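Local coordinates for protein adenylosuccinate lyase (Francisella tularensis subsp. tularensis SCHU S4, PDB 4EEI) that probably cleaves adenylosuccinate, and the related succinylated imidazole carboxamide ribotide (SAICAR) of purine synthesis, by beta-elimination to release fumarate, at residues B[18-23]-B[56-61]; B[157-162]-B[427-432]. One frame throughout, in Å; residues are numbered along the deposited sequence.

Overall arrangement
From the N terminus, helix 16-33 is the first partner met, and interaction 1 brings helix 55-65 back onto it after 32 intervening residues, many of them helical. That local loop is complete well before interaction 2 begins. Helix 151-173 then waits for the very end of the chain: 264 residues later, the end of helix 422-429 and the turn after it return to its flank. The two contacts therefore follow one another in series, neither enclosing nor crossing the other, with centres about 44 Å apart. Interaction 1 ties together two N-terminal helices, while interaction 2 fastens the C-terminal segment to one of the long helices of the elongated helical body.

Interaction 1 (B[18-23]-B[56-61]); sequences NKYAKM and ERVDEI
Y20 and V58 reach for each other from opposite directions, and the phenol end of the tyrosine arrives against the isopropyl group of the valine. CG1 of V58 sits 3.4 Å from OH of Y20 and 3.6 Å from its CZ, whereas CG2 lies over one face of the ring, displaced toward the rim, 4.1 Å from CE2. Setting CG of Y20 anti to its carbonyl carbon (chi1 -61°) turns the ring toward helix 55-65, and the length of the tyrosine bridges the 9.3 Å between the CA atoms of Y20 and V58. A shorter side chain on helix 55-65 suits this place: the branched valine offers two methyls to the ring. The pair joins two N-terminal helices of this lyase 1 family enzyme, near the AMP site; the side chain of Y20 is about 5 Å from that of D68, a residue that binds AMP. V58 also touches S75 on helix 68-77. A tyrosine serves because its hydroxyl remains useful beyond the valine: water 1, in the plane of the ring at its edge, is hydrogen-bonded to OH of Y20 at 3.1 Å. The same water lies very close to OD1 of D59, so a water-mediated link to that carboxylate is likely but doubtful in detail.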
ATOM      1  N   ASN B  18      22.609 -18.241  12.745  1.00 26.93           N
ATOM      2  CA  ASN B  18      21.986 -17.675  13.935  1.00 28.25           C
ATOM      3  C   ASN B  18      20.519 -18.068  14.051  1.00 28.00           C
ATOM      4  O   ASN B  18      19.993 -18.210  15.164  1.00 24.58           O
ATOM      5  CB  ASN B  18      22.133 -16.154  13.992  1.00 28.34           C
ATOM      6  CG  ASN B  18      21.638 -15.585  15.304  1.00 29.38           C
ATOM      7  OD1 ASN B  18      22.188 -15.892  16.365  1.00 29.07           O
ATOM      8  ND2 ASN B  18      20.584 -14.771  15.247  1.00 22.78           N
ATOM      9  N   LYS B  19      19.855 -18.240  12.910  1.00 27.56           N
ATOM     10  CA  LYS B  19      18.466 -18.707  12.932  1.00 28.20           C
ATOM     11  C   LYS B  19      18.378 -20.031  13.689  1.00 27.19           C
ATOM     12  O   LYS B  19      17.528 -20.196  14.565  1.00 23.03           O
ATOM     13  CB  LYS B  19      17.900 -18.872  11.513  1.00 26.84           C
ATOM     14  CG  LYS B  19      16.445 -19.339  11.495  1.00 30.52           C
ATOM     15  CD  LYS B  19      16.200 -20.484  10.513  1.00 35.81           C
ATOM     16  CE  LYS B  19      16.163 -20.003   9.076  1.00 39.39           C
ATOM     17  NZ  LYS B  19      15.213 -18.862   8.893  1.00 46.12           N
ATOM     18  N   TYR B  20      19.267 -20.965  13.361  1.00 22.31           N
ATOM     19  CA  TYR B  20      19.276 -22.265  14.038  1.00 29.10           C
ATOM     20  C   TYR B  20      19.818 -22.177  15.462  1.00 26.60           C
ATOM     21  O   TYR B  20      19.381 -22.919  16.337  1.00 26.85           O
ATOM     22  CB  TYR B  20      20.086 -23.291  13.233  1.00 30.95           C
ATOM     23  CG  TYR B  20      19.525 -23.550  11.852  1.00 34.52           C
ATOM     24  CD1 TYR B  20      18.161 -23.744  11.656  1.00 37.99           C
ATOM     25  CD2 TYR B  20      20.357 -23.583  10.747  1.00 39.85           C
ATOM     26  CE1 TYR B  20      17.650 -23.969  10.386  1.00 42.83           C
ATOM     27  CE2 TYR B  20      19.860 -23.806   9.486  1.00 43.21           C
ATOM     28  CZ  TYR B  20      18.511 -23.996   9.305  1.00 46.06           C
ATOM     29  OH  TYR B  20      18.033 -24.219   8.033  1.00 51.82           O
ATOM     30  N   ALA B  21      20.775 -21.283  15.702  1.00 24.91           N
ATOM     31  CA  ALA B  21      21.299 -21.125  17.062  1.00 27.60           C
ATOM     32  C   ALA B  21      20.193 -20.637  18.009  1.00 27.00           C
ATOM     33  O   ALA B  21      20.113 -21.059  19.167  1.00 27.35           O
ATOM     34  CB  ALA B  21      22.496 -20.195  17.086  1.00 27.65           C
ATOM     35  N   LYS B  22      19.332 -19.753  17.518  1.00 22.94           N
ATOM     36  CA  LYS B  22      18.223 -19.280  18.346  1.00 23.24           C
ATOM     37  C   LYS B  22      17.176 -20.369  18.530  1.00 26.34           C
ATOM     38  O   LYS B  22      16.610 -20.512  19.620  1.00 26.03           O
ATOM     39  CB  LYS B  22      17.620 -17.993  17.765  1.00 26.14           C
ATOM     40  CG  LYS B  22      18.585 -16.787  17.810  1.00 28.02           C
ATOM     41  CD  LYS B  22      18.911 -16.377  19.246  1.00 30.84           C
ATOM     42  CE  LYS B  22      20.314 -16.787  19.675  1.00 38.55           C
ATOM     43  NZ  LYS B  22      21.398 -15.945  19.082  1.00 40.22           N
ATOM     44  N   MET B  23      16.929 -21.155  17.483  1.00 24.32           N
ATOM     45  CA  MET B  23      16.030 -22.304  17.610  1.00 28.20           C
ATOM     46  C   MET B  23      16.540 -23.275  18.672  1.00 25.63           C
ATOM     47  O   MET B  23      15.763 -23.813  19.473  1.00 28.06           O
ATOM     48  CB  MET B  23      15.870 -23.018  16.268  1.00 26.86           C
ATOM     49  CG  MET B  23      14.949 -22.287  15.292  1.00 29.49           C
ATOM     50  SD  MET B  23      14.824 -23.175  13.724  1.00 36.89           S
ATOM     51  CE  MET B  23      13.781 -22.042  12.783  1.00 41.19           C
ATOM     52  N   GLU B  56      24.598 -26.423   6.730  0.58 41.82           N
ATOM     53  CA  GLU B  56      24.865 -27.286   5.591  0.58 45.27           C
ATOM     54  C   GLU B  56      24.157 -28.635   5.711  0.58 47.32           C
ATOM     55  O   GLU B  56      23.521 -29.109   4.769  0.58 47.87           O
ATOM     56  CB  GLU B  56      26.384 -27.491   5.461  0.58 50.00           C
ATOM     57  CG  GLU B  56      27.096 -28.034   6.730  0.58 53.44           C
ATOM     58  CD  GLU B  56      27.500 -26.947   7.722  0.58 50.63           C
ATOM     59  OE1 GLU B  56      27.217 -25.765   7.462  0.58 48.95           O
ATOM     60  OE2 GLU B  56      28.118 -27.275   8.755  0.58 51.27           O
ATOM     61  N   ARG B  57      24.276 -29.243   6.886  1.00 48.39           N
ATOM     62  CA  ARG B  57      23.701 -30.545   7.181  1.00 47.31           C
ATOM     63  C   ARG B  57      22.172 -30.460   7.229  1.00 44.28           C
ATOM     64  O   ARG B  57      21.472 -31.367   6.771  1.00 44.16           O
ATOM     65  CB  ARG B  57      24.264 -31.063   8.506  1.00 47.06           C
ATOM     66  CG  ARG B  57      23.663 -32.360   8.973  1.00 44.44           C
ATOM     67  CD  ARG B  57      23.907 -33.470   7.978  1.00 47.17           C
ATOM     68  NE  ARG B  57      23.347 -34.727   8.453  1.00 46.80           N
ATOM     69  CZ  ARG B  57      22.977 -35.728   7.663  1.00 47.20           C
ATOM     70  NH1 ARG B  57      23.109 -35.624   6.349  1.00 46.56           N
ATOM     71  NH2 ARG B  57      22.467 -36.834   8.194  1.00 45.51           N
ATOM     72  N   VAL B  58      21.660 -29.359   7.774  1.00 38.80           N
ATOM     73  CA  VAL B  58      20.223 -29.123   7.816  1.00 39.52           C
ATOM     74  C   VAL B  58      19.657 -29.117   6.396  1.00 39.05           C
ATOM     75  O   VAL B  58      18.608 -29.716   6.129  1.00 36.01           O
ATOM     76  CB  VAL B  58      19.880 -27.793   8.531  1.00 36.44           C
ATOM     77  CG1 VAL B  58      18.377 -27.523   8.476  1.00 35.53           C
ATOM     78  CG2 VAL B  58      20.358 -27.824   9.982  1.00 32.79           C
ATOM     79  N   ASP B  59      20.367 -28.457   5.486  1.00 37.90           N
ATOM     80  CA  ASP B  59      19.955 -28.390   4.089  1.00 42.05           C
ATOM     81  C   ASP B  59      19.853 -29.756   3.412  1.00 41.91           C
ATOM     82  O   ASP B  59      18.857 -30.040   2.744  1.00 41.64           O
ATOM     83  CB  ASP B  59      20.885 -27.474   3.292  1.00 44.61           C
ATOM     84  CG  ASP B  59      20.731 -26.021   3.680  1.00 49.13           C
ATOM     85  OD1 ASP B  59      19.739 -25.699   4.368  1.00 52.83           O
ATOM     86  OD2 ASP B  59      21.596 -25.204   3.297  1.00 52.09           O
ATOM     87  N   GLU B  60      20.864 -30.604   3.579  1.00 42.50           N
ATOM     88  CA  GLU B  60      20.804 -31.923   2.949  1.00 45.87           C
ATOM     89  C   GLU B  60      19.686 -32.789   3.529  1.00 45.58           C
ATOM     90  O   GLU B  60      19.021 -33.520   2.796  1.00 47.79           O
ATOM     91  CB  GLU B  60      22.157 -32.651   2.963  1.00 54.32           C
ATOM     92  CG  GLU B  60      23.014 -32.465   4.206  1.00 59.75           C
ATOM     93  CD  GLU B  60      24.377 -33.158   4.083  1.00 64.23           C
ATOM     94  OE1 GLU B  60      24.683 -34.027   4.929  1.00 62.14           O
ATOM     95  OE2 GLU B  60      25.141 -32.830   3.147  1.00 67.27           O
ATOM     96  N   ILE B  61      19.467 -32.686   4.838  1.00 42.18           N
ATOM     97  CA  ILE B  61      18.379 -33.406   5.489  1.00 40.59           C
ATOM     98  C   ILE B  61      17.024 -32.873   5.015  1.00 38.61           C
ATOM     99  O   ILE B  61      16.076 -33.642   4.809  1.00 38.27           O
ATOM    100  CB  ILE B  61      18.484 -33.316   7.033  1.00 40.69           C
ATOM    101  CG1 ILE B  61      19.779 -33.969   7.516  1.00 42.46           C
ATOM    102  CG2 ILE B  61      17.301 -33.994   7.694  1.00 44.34           C
ATOM    103  CD1 ILE B  61      20.065 -33.777   8.993  1.00 43.07           C
TER
HETATM  104  O   HOH W   1      20.474 -24.140   6.132  1.00 52.22           O

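Interaction 2 (B[157-162]-B[427-432]); sequences AYVEFK and DRSVKA. With K (potassium ion), chain V.
A potassium site at the C-terminal end of helix 422-429 lies just behind this contact, in the turn that rests on helix 151-173. The ion is held by main-chain oxygens, among them O of D427 at 2.5 Å and O of V430 at 2.3 Å, together with O of K431, O of R433 and water 3. On the side facing the long helix, the ring of Y158 presents its edge: CE2 comes within 3.6 Å of O of S429, which lies near the ring plane, while CG2 of V430 meets the same CE2 at 3.8 Å. CG of Y158 is anti to the backbone N (chi1 168°), carrying the ring out to the turn, and K162 CG packs over one face. One helical residue on, the CG1 methyl of V159 presses against CB of S429 at 3.6 Å; a small serine lets the backbones approach closely, and its OG bonds to O of V425. V159 and S429 both also pack on V209 of the second subunit. Water 2 joins OH of Y158 to N of K431, from which it accepts at 3.0 Å. Methyl packing, a ring edge set against a carbonyl oxygen and a bridging water thus meet one side of the turn, while neutral carbonyl dipoles, turned toward the cation, probably help fix its path on the other.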
ATOM      1  N   ALA B 157      12.864  17.776  13.073  1.00 15.86           N
ATOM      2  CA  ALA B 157      13.146  16.387  12.755  1.00 19.39           C
ATOM      3  C   ALA B 157      13.497  15.655  14.046  1.00 21.83           C
ATOM      4  O   ALA B 157      13.065  14.523  14.262  1.00 23.81           O
ATOM      5  CB  ALA B 157      14.273  16.295  11.769  1.00 20.72           C
ATOM      6  N   TYR B 158      14.293  16.300  14.898  1.00 21.31           N
ATOM      7  CA  TYR B 158      14.661  15.705  16.187  1.00 21.45           C
ATOM      8  C   TYR B 158      13.450  15.234  16.980  1.00 19.97           C
ATOM      9  O   TYR B 158      13.388  14.072  17.394  1.00 20.67           O
ATOM     10  CB  TYR B 158      15.482  16.694  17.022  1.00 20.38           C
ATOM     11  CG  TYR B 158      15.672  16.295  18.473  1.00 22.28           C
ATOM     12  CD1 TYR B 158      16.633  15.363  18.839  1.00 23.85           C
ATOM     13  CD2 TYR B 158      14.895  16.862  19.473  1.00 22.07           C
ATOM     14  CE1 TYR B 158      16.813  15.003  20.161  1.00 24.41           C
ATOM     15  CE2 TYR B 158      15.067  16.507  20.798  1.00 25.67           C
ATOM     16  CZ  TYR B 158      16.029  15.583  21.133  1.00 25.28           C
ATOM     17  OH  TYR B 158      16.198  15.232  22.452  1.00 24.71           O
ATOM     18  N   VAL B 159      12.484  16.124  17.200  1.00 18.17           N
ATOM     19  CA  VAL B 159      11.334  15.756  18.015  1.00 19.65           C
ATOM     20  C   VAL B 159      10.517  14.639  17.369  1.00 20.61           C
ATOM     21  O   VAL B 159       9.947  13.802  18.069  1.00 20.48           O
ATOM     22  CB  VAL B 159      10.434  16.961  18.384  1.00 22.35           C
ATOM     23  CG1 VAL B 159      11.199  17.938  19.267  1.00 23.70           C
ATOM     24  CG2 VAL B 159       9.906  17.662  17.127  1.00 21.51           C
ATOM     25  N   GLU B 160      10.473  14.608  16.042  1.00 19.89           N
ATOM     26  CA  GLU B 160       9.721  13.553  15.358  1.00 22.16           C
ATOM     27  C   GLU B 160      10.402  12.196  15.544  1.00 19.39           C
ATOM     28  O   GLU B 160       9.748  11.202  15.865  1.00 18.48           O
ATOM     29  CB  GLU B 160       9.544  13.857  13.864  1.00 20.71           C
ATOM     30  CG  GLU B 160       8.775  12.759  13.132  1.00 25.91           C
ATOM     31  CD  GLU B 160       8.564  13.040  11.645  1.00 30.02           C
ATOM     32  OE1 GLU B 160       9.163  14.013  11.117  1.00 28.65           O
ATOM     33  OE2 GLU B 160       7.800  12.274  11.005  1.00 26.49           O
ATOM     34  N   PHE B 161      11.717  12.156  15.337  1.00 18.25           N
ATOM     35  CA  PHE B 161      12.472  10.930  15.565  1.00 18.36           C
ATOM     36  C   PHE B 161      12.439  10.509  17.039  1.00 20.27           C
ATOM     37  O   PHE B 161      12.459   9.314  17.333  1.00 20.38           O
ATOM     38  CB  PHE B 161      13.923  11.067  15.058  1.00 17.98           C
ATOM     39  CG  PHE B 161      14.056  10.889  13.570  1.00 19.15           C
ATOM     40  CD1 PHE B 161      14.009   9.610  13.011  1.00 19.07           C
ATOM     41  CD2 PHE B 161      14.209  11.985  12.727  1.00 19.08           C
ATOM     42  CE1 PHE B 161      14.125   9.422  11.628  1.00 18.86           C
ATOM     43  CE2 PHE B 161      14.336  11.812  11.336  1.00 19.86           C
ATOM     44  CZ  PHE B 161      14.293  10.525  10.790  1.00 20.97           C
ATOM     45  N   LYS B 162      12.367  11.474  17.960  1.00 17.07           N
ATOM     46  CA  LYS B 162      12.191  11.127  19.383  1.00 16.92           C
ATOM     47  C   LYS B 162      10.809  10.526  19.673  1.00 18.07           C
ATOM     48  O   LYS B 162      10.661   9.664  20.554  1.00 19.33           O
ATOM     49  CB  LYS B 162      12.449  12.337  20.301  1.00 16.54           C
ATOM     50  CG  LYS B 162      13.915  12.771  20.374  1.00 21.45           C
ATOM     51  CD  LYS B 162      14.728  11.877  21.317  1.00 22.43           C
ATOM     52  CE  LYS B 162      14.315  12.108  22.761  1.00 29.55           C
ATOM     53  NZ  LYS B 162      14.689  10.964  23.648  1.00 31.14           N
ATOM     54  N   ASP B 427      13.797  24.522  24.669  1.00 24.39           N
ATOM     55  CA  ASP B 427      13.601  24.014  26.024  1.00 27.98           C
ATOM     56  C   ASP B 427      12.433  23.024  26.163  1.00 25.08           C
ATOM     57  O   ASP B 427      12.566  22.015  26.842  1.00 26.54           O
ATOM     58  CB  ASP B 427      13.468  25.158  27.045  1.00 26.90           C
ATOM     59  CG  ASP B 427      14.807  25.807  27.391  1.00 33.17           C
ATOM     60  OD1 ASP B 427      15.869  25.196  27.126  1.00 28.81           O
ATOM     61  OD2 ASP B 427      14.794  26.929  27.956  1.00 33.42           O
ATOM     62  N   ARG B 428      11.294  23.283  25.524  1.00 23.52           N
ATOM     63  CA  ARG B 428      10.172  22.360  25.661  1.00 25.69           C
ATOM     64  C   ARG B 428      10.361  21.103  24.801  1.00 24.91           C
ATOM     65  O   ARG B 428       9.677  20.103  24.995  1.00 27.01           O
ATOM     66  CB  ARG B 428       8.851  23.048  25.286  1.00 26.83           C
ATOM     67  CG  ARG B 428       8.724  23.335  23.786  1.00 22.96           C
ATOM     68  CD  ARG B 428       7.477  24.148  23.445  1.00 29.96           C
ATOM     69  NE  ARG B 428       7.350  24.330  21.996  1.00 30.70           N
ATOM     70  CZ  ARG B 428       6.582  25.248  21.419  1.00 26.81           C
ATOM     71  NH1 ARG B 428       5.872  26.091  22.163  1.00 24.11           N
ATOM     72  NH2 ARG B 428       6.535  25.329  20.093  1.00 21.74           N
ATOM     73  N   SER B 429      11.279  21.166  23.846  1.00 22.32           N
ATOM     74  CA  SER B 429      11.492  20.059  22.911  1.00 27.38           C
ATOM     75  C   SER B 429      12.516  19.042  23.413  1.00 29.65           C
ATOM     76  O   SER B 429      12.541  17.889  22.971  1.00 27.59           O
ATOM     77  CB  SER B 429      11.955  20.611  21.557  1.00 25.99           C
ATOM     78  OG  SER B 429      10.894  21.300  20.923  1.00 27.10           O
ATOM     79  N   VAL B 430      13.380  19.479  24.317  1.00 24.81           N
ATOM     80  CA  VAL B 430      14.438  18.620  24.837  1.00 26.42           C
ATOM     81  C   VAL B 430      14.256  18.478  26.342  1.00 30.46           C
ATOM     82  O   VAL B 430      14.342  19.468  27.069  1.00 29.43           O
ATOM     83  CB  VAL B 430      15.814  19.224  24.529  1.00 27.54           C
ATOM     84  CG1 VAL B 430      16.933  18.342  25.095  1.00 29.40           C
ATOM     85  CG2 VAL B 430      15.981  19.410  23.018  1.00 26.44           C
ATOM     86  N   LYS B 431      14.000  17.257  26.807  1.00 32.76           N
ATOM     87  CA  LYS B 431      13.570  17.050  28.193  1.00 35.61           C
ATOM     88  C   LYS B 431      14.380  17.789  29.263  1.00 32.57           C
ATOM     89  O   LYS B 431      13.836  18.610  29.995  1.00 32.81           O
ATOM     90  CB  LYS B 431      13.517  15.568  28.552  1.00 43.87           C
ATOM     91  CG  LYS B 431      13.103  15.351  30.009  1.00 53.60           C
ATOM     92  CD  LYS B 431      13.167  13.889  30.439  1.00 62.51           C
ATOM     93  CE  LYS B 431      11.807  13.217  30.380  1.00 70.93           C
ATOM     94  NZ  LYS B 431      11.351  12.975  28.979  1.00 72.71           N
ATOM     95  N   ALA B 432      15.675  17.509  29.362  1.00 31.13           N
ATOM     96  CA  ALA B 432      16.446  18.104  30.456  1.00 34.93           C
ATOM     97  C   ALA B 432      17.014  19.482  30.124  1.00 35.28           C
ATOM     98  O   ALA B 432      17.637  20.125  30.979  1.00 35.07           O
ATOM     99  CB  ALA B 432      17.549  17.167  30.904  1.00 36.39           C
TER
HETATM  100  K     K V 510      13.239  20.611  28.737  1.00 58.64           K
HETATM  101  O   HOH W   2      14.222  15.088  24.708  1.00 32.33           O
HETATM  102  O   HOH W   3      10.877  19.541  27.887  1.00 35.73           O